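Local coordinates for protein halorhodopsin (Halobacterium salinarum, PDB 2JAF) that probably works as a light-driven chloride pump in the cell membrane, with a covalently bound retinal as its chromophore, at residues A[34-39]-A[241-246]; A[75-80]-A[236-241]; A[106-111]-A[229-234]. The protein carries 2 engineered substitutions. All blocks are in the same frame, centred on the assembly; numbering follows the deposited sequence.

Interaction 1. Residues A[34-39]-A[241-246]; sequences WVNVAL and AKYVFA. With RET (retinal), chain G.
L39 and Y243 mark where the backbones of 34-39 and 241-246 come nearest, their CA atoms 7.9 Å apart. Both segments are helical and run in broadly the same direction, as the first and last helices of the seven-helix rhodopsin bundle. In 241-244 the last helix widens into a pi-type turn, and two neighbouring residues of that turn do different work. Y243 faces helix 27-50, its CG anti to the carbonyl carbon (chi1 -42°), and brings its ring against N36 and L39. The backbone carbonyl carbon of L39 lies over one face, toward the rim, and L39 CB touches Y243 CE2 at 3.9 Å. N36 stands at the ring's edge, with OD1 3.7 Å from CE2 of Y243 and its amide plane turned 89° to the ring. No hydrogen bond links the two segments: the Y243 hydroxyl bonds to S73, while N36 ND2 bonds to Y77 and to the carbonyl of S235. The contact is therefore packing between side chains whose polar ends are tied to other residues. K242 leaves the same turn toward the retinal pocket, its chain extended until it bends at chi4 (65°), where NZ joins retinal C15 in the Schiff-base linkage, 1.3 Å long.

Interaction 2. Residues A[75-80]-A[236-241]; sequences SSYLGL and VLDVFA. With PLM (palmitic acid), chain D.
Y77 and D238 reach for each other from opposite directions and carry the whole contact between helix 58-82 and helix 227-255, spanning a CA separation of 10.9 Å. The phenol ring and the carboxylate are turned almost perpendicular, 88° apart, with D238 OD2 near the plane of the ring at its hydroxyl edge. Y77 OH donates to OD2 over a short 2.6 Å, meeting that oxygen on its anti side and 30° out of the carboxylate plane. D238 CG, anti to the carbonyl carbon (chi1 -84°), carries the carboxylate into the retinal pocket, where the other oxygen, OD1, bonds to Y210 OH and lies 3.6 Å from the Schiff-base nitrogen NZ of K242. This matches the place of the helix-G aspartate beside the Schiff base in bacteriorhodopsin. On another face of helix 58-82, S75 OG bonds to a palmitic acid oxygen, though S75 has two conformers and this bond is less certain. Because the Y77 proton goes to D238, its hydroxyl oxygen can act as acceptor for N36 ND2 and R108 NH1. Y77 on OD2 and Y210 on OD1 together probably fix the carboxylate's rotation, and Y77 also links it to the helices on which N36 and R108 lie.

Interaction 3. Residues A[106-111]-A[229-234]; sequences WGRYLT and ATSWAY. Engineered in segment 229-234: A229 (natural residue Val). With PLM (palmitic acid), chain E; PLM (palmitic acid), chain D.
R108 meets S231 and Y234 in the buried polar layer beside the retinal pocket, where the third helix of the seven-helix rhodopsin bundle faces the last; an arginine of the third helix holds a comparable place in bacteriorhodopsin. The segment axes of 106-111 and 229-234 stay 12.4 Å apart and cross at 23°, so long side chains must bridge them. R108 does this with a chain extended from CG to NE. Its NH2 donates to S231 OG at 3.1 Å, with an N-H...O angle of 149° and the acceptor almost in the guanidinium plane. Y234 covers one guanidinium face: its CB sits over the centre, 3.5 Å from R108 CZ, while the ring is tilted 33° to the group. Outside the segments Q105 takes NE, Y77 meets NH1 and S235 meets NH2, so each nitrogen is gripped and the group is held from turning. S231 OG is bonded in turn to S32 and Q105. On the side of helix 106-127 that meets bound palmitic acid, the W106 indole lies under a palmitic acid of chain E, whose C2 is 3.5 Å from W106 CE2, and its other neighbours include L149 and M153. Trimming W106 to an alanine would probably open a gap beside L149 and M153 and deprive that acyl chain of the flat surface it rests on. L110 CD2 touches that palmitic acid and a second one, of chain D. Y109 and Y234 cross at about a right angle; Y109 OH bonds to E219, and it stands 3.8 Å from Y234 OH.

How the interactions relate
All three contacts are buried and share helix 227-255, which faces helix 27-50 in interaction 1, helix 58-82 in interaction 2 and helix 106-127 in interaction 3. Interaction 1 comes nearest the surface, with L39 partly exposed, and is plain packing round a tyrosine. Interaction 2 has the smallest interface and rests on one short hydrogen bond. Interaction 3 buries the most area and is built on a guanidinium. The Y77 hydroxyl ties the three together. S76 OG and T111 OG1, 2.8 Å apart, probably add a hydrogen bond between interactions 2 and 3, though T111 has two conformers. Interactions 2 and 3 also touch the same palmitic acid, whereas interaction 1 carries the lysine bonded to retinal.

Interaction 1. Residues A[34-39]-A[241-246]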
# COMPACT_ATOMS: atom_id res chain seq x y z
N TRP A 34 -8.52 19.85 16.81
CA TRP A 34 -7.42 20.26 17.68
C TRP A 34 -7.33 19.41 18.93
O TRP A 34 -6.24 19.13 19.42
CB TRP A 34 -7.56 21.73 18.08
CG TRP A 34 -7.13 22.68 17.01
CD1 TRP A 34 -7.91 23.58 16.34
CD2 TRP A 34 -5.80 22.82 16.47
NE1 TRP A 34 -7.16 24.27 15.41
CE2 TRP A 34 -5.86 23.83 15.47
CE3 TRP A 34 -4.58 22.20 16.73
CZ2 TRP A 34 -4.74 24.22 14.74
CZ3 TRP A 34 -3.46 22.59 16.00
CH2 TRP A 34 -3.55 23.59 15.01
N VAL A 35 -8.48 19.00 19.45
CA VAL A 35 -8.50 18.19 20.66
C VAL A 35 -7.68 16.92 20.47
O VAL A 35 -6.95 16.52 21.38
CB VAL A 35 -9.95 17.82 21.07
CG1 VAL A 35 -10.61 16.99 19.98
CG2 VAL A 35 -9.94 17.04 22.38
N ASN A 36 -7.78 16.28 19.31
CA ASN A 36 -7.01 15.06 19.11
C ASN A 36 -5.56 15.25 18.71
O ASN A 36 -4.76 14.34 18.83
CB ASN A 36 -7.74 14.10 18.16
CG ASN A 36 -8.80 13.29 18.89
OD1 ASN A 36 -8.83 13.27 20.13
ND2 ASN A 36 -9.65 12.61 18.14
N VAL A 37 -5.22 16.44 18.22
CA VAL A 37 -3.82 16.68 17.90
C VAL A 37 -3.13 16.68 19.27
O VAL A 37 -2.05 16.12 19.44
CB VAL A 37 -3.62 18.06 17.22
CG1 VAL A 37 -2.14 18.42 17.22
CG2 VAL A 37 -4.13 18.00 15.79
N ALA A 38 -3.78 17.29 20.25
CA ALA A 38 -3.23 17.35 21.60
C ALA A 38 -3.23 15.98 22.27
O ALA A 38 -2.22 15.56 22.84
CB ALA A 38 -4.02 18.34 22.44
N LEU A 39 -4.36 15.28 22.22
CA LEU A 39 -4.43 13.97 22.85
C LEU A 39 -3.49 12.96 22.21
O LEU A 39 -2.86 12.17 22.91
CB LEU A 39 -5.88 13.45 22.83
CG LEU A 39 -6.86 14.25 23.70
CD1 LEU A 39 -8.25 13.61 23.67
CD2 LEU A 39 -6.33 14.31 25.14
N ALA A 241 -10.65 3.97 20.50
CA ALA A 241 -10.15 2.92 19.62
C ALA A 241 -8.64 2.99 19.38
O ALA A 241 -8.02 1.99 19.00
CB ALA A 241 -10.90 2.93 18.29
N LYS A 242 -8.06 4.17 19.58
CA LYS A 242 -6.62 4.32 19.39
C LYS A 242 -5.81 4.59 20.65
O LYS A 242 -4.98 3.77 21.06
CB LYS A 242 -6.31 5.46 18.40
CG LYS A 242 -6.59 5.14 16.95
CD LYS A 242 -6.21 6.34 16.09
CE LYS A 242 -6.26 6.03 14.61
NZ LYS A 242 -7.60 5.71 14.14
N TYR A 243 -6.04 5.75 21.27
CA TYR A 243 -5.26 6.12 22.44
C TYR A 243 -5.49 5.24 23.65
O TYR A 243 -4.54 4.69 24.20
CB TYR A 243 -5.49 7.60 22.79
CG TYR A 243 -5.52 8.53 21.59
CD1 TYR A 243 -4.72 8.28 20.46
CD2 TYR A 243 -6.38 9.62 21.55
CE1 TYR A 243 -4.80 9.09 19.32
CE2 TYR A 243 -6.47 10.44 20.41
CZ TYR A 243 -5.69 10.16 19.31
OH TYR A 243 -5.83 10.91 18.16
N VAL A 244 -6.75 5.09 24.08
CA VAL A 244 -7.04 4.26 25.24
C VAL A 244 -6.69 2.81 24.93
O VAL A 244 -6.08 2.13 25.75
CB VAL A 244 -8.54 4.38 25.67
CG1 VAL A 244 -8.86 3.36 26.77
CG2 VAL A 244 -8.82 5.78 26.19
N PHE A 245 -7.05 2.36 23.74
CA PHE A 245 -6.76 1.00 23.31
C PHE A 245 -5.26 0.72 23.41
O PHE A 245 -4.83 -0.30 23.96
CB PHE A 245 -7.24 0.78 21.87
CG PHE A 245 -6.79 -0.52 21.27
CD1 PHE A 245 -5.55 -0.62 20.63
CD2 PHE A 245 -7.60 -1.65 21.33
CE1 PHE A 245 -5.13 -1.83 20.07
CE2 PHE A 245 -7.19 -2.86 20.78
CZ PHE A 245 -5.95 -2.95 20.15
N ALA A 246 -4.46 1.64 22.86
CA ALA A 246 -3.00 1.50 22.87
C ALA A 246 -2.46 1.52 24.29
O ALA A 246 -1.52 0.79 24.61
CB ALA A 246 -2.36 2.61 22.05
C1 RET G . -16.73 3.01 7.06
C2 RET G . -17.93 3.16 6.01
C3 RET G . -18.26 1.91 5.16
C4 RET G . -18.65 0.68 6.09
C5 RET G . -17.63 0.38 7.26
C6 RET G . -16.68 1.50 7.76
C7 RET G . -15.65 1.13 8.80
C8 RET G . -14.61 1.81 9.35
C9 RET G . -13.87 1.39 10.51
C10 RET G . -12.96 2.38 10.88
C11 RET G . -12.12 2.29 11.97
C12 RET G . -11.29 3.38 12.29
C13 RET G . -10.32 3.34 13.37
C14 RET G . -9.56 4.54 13.46
C15 RET G . -8.44 4.72 14.24
C16 RET G . -15.44 3.30 6.19
C17 RET G . -16.95 4.19 8.14
C18 RET G . -17.67 -1.03 7.83
C19 RET G . -14.23 0.02 11.31
C20 RET G . -10.17 2.14 14.33

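Interaction 2. Residues A[75-80]-A[236-241]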
# COMPACT_ATOMS: atom_id res chain seq x y z
N SER A 75 -1.00 12.71 12.15
CA SER A 75 -0.85 13.01 10.73
C SER A 75 -2.22 13.23 10.11
O SER A 75 -2.42 14.14 9.31
CB SER A 75 -0.15 11.85 10.02
OG SER A 75 -0.19 12.03 8.61
N SER A 76 -3.17 12.37 10.47
CA SER A 76 -4.52 12.47 9.93
C SER A 76 -5.17 13.80 10.29
O SER A 76 -5.70 14.50 9.43
CB SER A 76 -5.40 11.33 10.46
OG SER A 76 -6.71 11.42 9.92
N TYR A 77 -5.12 14.17 11.57
CA TYR A 77 -5.72 15.41 12.00
C TYR A 77 -5.06 16.65 11.40
O TYR A 77 -5.74 17.65 11.17
CB TYR A 77 -5.75 15.45 13.53
CG TYR A 77 -6.87 14.58 14.08
CD1 TYR A 77 -8.20 15.01 14.04
CD2 TYR A 77 -6.61 13.29 14.56
CE1 TYR A 77 -9.24 14.18 14.45
CE2 TYR A 77 -7.65 12.45 14.97
CZ TYR A 77 -8.96 12.90 14.92
OH TYR A 77 -9.98 12.06 15.30
N LEU A 78 -3.76 16.59 11.14
CA LEU A 78 -3.07 17.72 10.52
C LEU A 78 -3.58 17.86 9.08
O LEU A 78 -3.76 18.97 8.58
CB LEU A 78 -1.56 17.48 10.49
CG LEU A 78 -0.84 17.37 11.83
CD1 LEU A 78 0.63 17.04 11.59
CD2 LEU A 78 -0.99 18.67 12.61
N GLY A 79 -3.81 16.73 8.43
CA GLY A 79 -4.32 16.76 7.07
C GLY A 79 -5.67 17.45 7.05
O GLY A 79 -5.95 18.28 6.19
N LEU A 80 -6.50 17.11 8.03
CA LEU A 80 -7.83 17.70 8.14
C LEU A 80 -7.77 19.19 8.50
O LEU A 80 -8.37 20.03 7.85
CB LEU A 80 -8.66 16.96 9.18
CG LEU A 80 -8.91 15.47 8.91
CD1 LEU A 80 -9.73 14.86 10.06
CD2 LEU A 80 -9.63 15.30 7.58
N VAL A 236 -14.22 11.17 19.08
CA VAL A 236 -14.38 10.45 20.35
C VAL A 236 -14.07 8.97 20.14
O VAL A 236 -13.46 8.33 20.99
CB VAL A 236 -15.82 10.58 20.90
CG1 VAL A 236 -16.01 9.64 22.08
CG2 VAL A 236 -16.07 12.02 21.33
N LEU A 237 -14.50 8.41 19.01
CA LEU A 237 -14.22 7.00 18.74
C LEU A 237 -12.71 6.79 18.66
O LEU A 237 -12.18 5.82 19.20
CB LEU A 237 -14.88 6.56 17.43
CG LEU A 237 -16.39 6.35 17.53
CD1 LEU A 237 -16.96 6.07 16.15
CD2 LEU A 237 -16.69 5.16 18.48
N ASP A 238 -12.01 7.72 18.00
CA ASP A 238 -10.56 7.64 17.87
C ASP A 238 -9.87 7.64 19.24
O ASP A 238 -8.89 6.93 19.45
CB ASP A 238 -10.02 8.81 17.05
CG ASP A 238 -10.08 8.58 15.55
OD1 ASP A 238 -10.53 7.51 15.10
OD2 ASP A 238 -9.65 9.49 14.81
N VAL A 239 -10.39 8.45 20.17
CA VAL A 239 -9.79 8.53 21.49
C VAL A 239 -9.75 7.15 22.14
O VAL A 239 -8.74 6.75 22.70
CB VAL A 239 -10.56 9.51 22.42
CG1 VAL A 239 -10.05 9.37 23.85
CG2 VAL A 239 -10.36 10.95 21.94
N PHE A 240 -10.86 6.42 22.05
CA PHE A 240 -10.92 5.09 22.65
C PHE A 240 -10.34 3.97 21.79
O PHE A 240 -9.60 3.12 22.29
CB PHE A 240 -12.38 4.77 23.02
CG PHE A 240 -12.90 5.61 24.15
CD1 PHE A 240 -12.55 5.32 25.47
CD2 PHE A 240 -13.67 6.75 23.89
CE1 PHE A 240 -12.95 6.16 26.51
CE2 PHE A 240 -14.07 7.59 24.93
CZ PHE A 240 -13.71 7.30 26.24
N ALA A 241 -10.65 3.97 20.50
CA ALA A 241 -10.15 2.92 19.62
C ALA A 241 -8.64 2.99 19.38
O ALA A 241 -8.02 1.99 19.00
CB ALA A 241 -10.90 2.93 18.29
C1 PLM D . -2.24 12.24 5.84
O1 PLM D . -2.00 13.41 5.51
O2 PLM D . -2.32 11.90 7.04
C2 PLM D . -2.45 11.22 4.73
C3 PLM D . -1.65 9.93 4.85
C4 PLM D . -2.02 9.05 3.67
C5 PLM D . -1.25 7.74 3.74
C6 PLM D . -2.15 6.53 3.70
C7 PLM D . -1.22 5.35 3.49
C8 PLM D . -1.96 4.04 3.42
C9 PLM D . -0.96 2.91 3.23
CA PLM D . -1.66 1.57 3.13
CB PLM D . -0.85 0.30 3.33
CC PLM D . -0.21 0.09 4.69
CD PLM D . 0.49 -1.25 4.69
CE PLM D . 1.15 -1.53 6.04
CF PLM D . 2.02 -2.78 5.91
CG PLM D . 2.69 -3.10 7.23

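Interaction 3. Residues A[106-111]-A[229-234]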
# COMPACT_ATOMS: atom_id res chain seq x y z
N TRP A 106 -12.57 13.38 4.04
CA TRP A 106 -12.08 12.16 3.42
C TRP A 106 -10.69 11.73 3.87
O TRP A 106 -10.29 10.59 3.66
CB TRP A 106 -12.13 12.27 1.88
CG TRP A 106 -11.30 13.35 1.27
CD1 TRP A 106 -11.73 14.59 0.88
CD2 TRP A 106 -9.92 13.27 0.90
NE1 TRP A 106 -10.71 15.28 0.29
CE2 TRP A 106 -9.58 14.49 0.29
CE3 TRP A 106 -8.94 12.28 1.03
CZ2 TRP A 106 -8.30 14.76 -0.19
CZ3 TRP A 106 -7.66 12.54 0.56
CH2 TRP A 106 -7.35 13.77 -0.05
N GLY A 107 -9.95 12.65 4.49
CA GLY A 107 -8.63 12.30 4.98
C GLY A 107 -8.75 11.28 6.09
O GLY A 107 -7.81 10.52 6.35
N ARG A 108 -9.89 11.24 6.78
CA ARG A 108 -10.04 10.25 7.84
C ARG A 108 -10.01 8.86 7.22
O ARG A 108 -9.26 7.99 7.65
CB ARG A 108 -11.37 10.43 8.58
CG ARG A 108 -11.45 11.62 9.53
CD ARG A 108 -12.79 11.58 10.29
NE ARG A 108 -13.00 12.72 11.16
CZ ARG A 108 -12.53 12.83 12.41
NH1 ARG A 108 -11.79 11.86 12.94
NH2 ARG A 108 -12.82 13.91 13.12
N TYR A 109 -10.83 8.68 6.19
CA TYR A 109 -10.95 7.39 5.52
C TYR A 109 -9.61 6.96 4.93
O TYR A 109 -9.23 5.79 5.02
CB TYR A 109 -12.04 7.48 4.44
CG TYR A 109 -13.25 8.29 4.89
CD1 TYR A 109 -13.71 8.22 6.21
CD2 TYR A 109 -13.91 9.15 4.01
CE1 TYR A 109 -14.79 8.98 6.64
CE2 TYR A 109 -15.00 9.92 4.44
CZ TYR A 109 -15.43 9.83 5.76
OH TYR A 109 -16.49 10.60 6.19
N LEU A 110 -8.88 7.90 4.36
CA LEU A 110 -7.58 7.60 3.77
C LEU A 110 -6.53 7.16 4.79
O LEU A 110 -5.83 6.16 4.60
CB LEU A 110 -7.04 8.83 3.02
CG LEU A 110 -5.66 8.61 2.39
CD1 LEU A 110 -5.79 7.60 1.24
CD2 LEU A 110 -5.11 9.94 1.88
N THR A 111 -6.39 7.91 5.88
CA THR A 111 -5.39 7.55 6.88
C THR A 111 -5.74 6.28 7.65
O THR A 111 -4.85 5.59 8.15
CB THR A 111 -5.16 8.70 7.88
OG1 THR A 111 -6.32 8.89 8.69
CG2 THR A 111 -4.86 9.99 7.13
N ALA A 229 -20.84 17.90 14.35
CA ALA A 229 -21.26 16.80 15.22
C ALA A 229 -20.70 15.47 14.73
O ALA A 229 -20.22 14.66 15.53
CB ALA A 229 -22.78 16.74 15.28
N THR A 230 -20.77 15.23 13.43
CA THR A 230 -20.25 13.99 12.85
C THR A 230 -18.75 13.90 13.14
O THR A 230 -18.23 12.84 13.48
CB THR A 230 -20.48 13.95 11.32
OG1 THR A 230 -21.88 14.05 11.05
CG2 THR A 230 -19.95 12.65 10.74
N SER A 231 -18.06 15.02 13.00
CA SER A 231 -16.62 15.05 13.26
C SER A 231 -16.31 14.68 14.71
O SER A 231 -15.41 13.87 14.97
CB SER A 231 -16.05 16.43 12.93
OG SER A 231 -14.63 16.42 13.00
N TRP A 232 -17.05 15.24 15.66
CA TRP A 232 -16.82 14.93 17.07
C TRP A 232 -17.05 13.45 17.37
O TRP A 232 -16.34 12.87 18.20
CB TRP A 232 -17.70 15.79 17.99
CG TRP A 232 -16.99 17.01 18.54
CD1 TRP A 232 -17.17 18.31 18.17
CD2 TRP A 232 -15.94 17.02 19.52
NE1 TRP A 232 -16.30 19.13 18.85
CE2 TRP A 232 -15.53 18.36 19.69
CE3 TRP A 232 -15.29 16.02 20.28
CZ2 TRP A 232 -14.51 18.74 20.57
CZ3 TRP A 232 -14.27 16.40 21.16
CH2 TRP A 232 -13.89 17.75 21.30
N ALA A 233 -18.03 12.84 16.71
CA ALA A 233 -18.31 11.43 16.96
C ALA A 233 -17.09 10.59 16.59
O ALA A 233 -16.66 9.73 17.37
CB ALA A 233 -19.54 10.98 16.14
N TYR A 234 -16.53 10.83 15.41
CA TYR A 234 -15.35 10.10 14.96
C TYR A 234 -14.16 10.37 15.90
O TYR A 234 -13.40 9.47 16.24
CB TYR A 234 -14.95 10.54 13.54
CG TYR A 234 -15.85 10.06 12.41
CD1 TYR A 234 -16.12 8.70 12.24
CD2 TYR A 234 -16.34 10.95 11.46
CE1 TYR A 234 -16.86 8.25 11.14
CE2 TYR A 234 -17.08 10.51 10.36
CZ TYR A 234 -17.33 9.16 10.20
OH TYR A 234 -18.03 8.71 9.10
C1 PLM E . -11.42 15.34 -3.68
O1 PLM E . -11.04 16.45 -3.28
O2 PLM E . -12.25 15.21 -4.60
C2 PLM E . -10.83 14.11 -3.00
C3 PLM E . -9.86 13.23 -3.79
C4 PLM E . -9.41 12.11 -2.86
C5 PLM E . -8.42 11.12 -3.46
C6 PLM E . -6.99 11.59 -3.38
C7 PLM E . -6.11 10.68 -2.53
C8 PLM E . -4.68 11.18 -2.49
C9 PLM E . -3.82 10.25 -1.65
CA PLM E . -2.37 10.71 -1.58
CB PLM E . -1.35 9.77 -0.97
CC PLM E . -1.16 8.43 -1.66
CD PLM E . -0.07 7.63 -0.97
CE PLM E . 0.12 6.27 -1.66
CF PLM E . 0.32 5.22 -0.58
CG PLM E . 0.50 3.84 -1.18
C1 PLM D . -2.24 12.24 5.84
O1 PLM D . -2.00 13.41 5.51
O2 PLM D . -2.32 11.90 7.04
C2 PLM D . -2.45 11.22 4.73
C3 PLM D . -1.65 9.93 4.85
C4 PLM D . -2.02 9.05 3.67
C5 PLM D . -1.25 7.74 3.74
C6 PLM D . -2.15 6.53 3.70
C7 PLM D . -1.22 5.35 3.49
C8 PLM D . -1.96 4.04 3.42
C9 PLM D . -0.96 2.91 3.23
CA PLM D . -1.66 1.57 3.13
CB PLM D . -0.85 0.30 3.33
CC PLM D . -0.21 0.09 4.69
CD PLM D . 0.49 -1.25 4.69
CE PLM D . 1.15 -1.53 6.04
CF PLM D . 2.02 -2.78 5.91
CG PLM D . 2.69 -3.10 7.23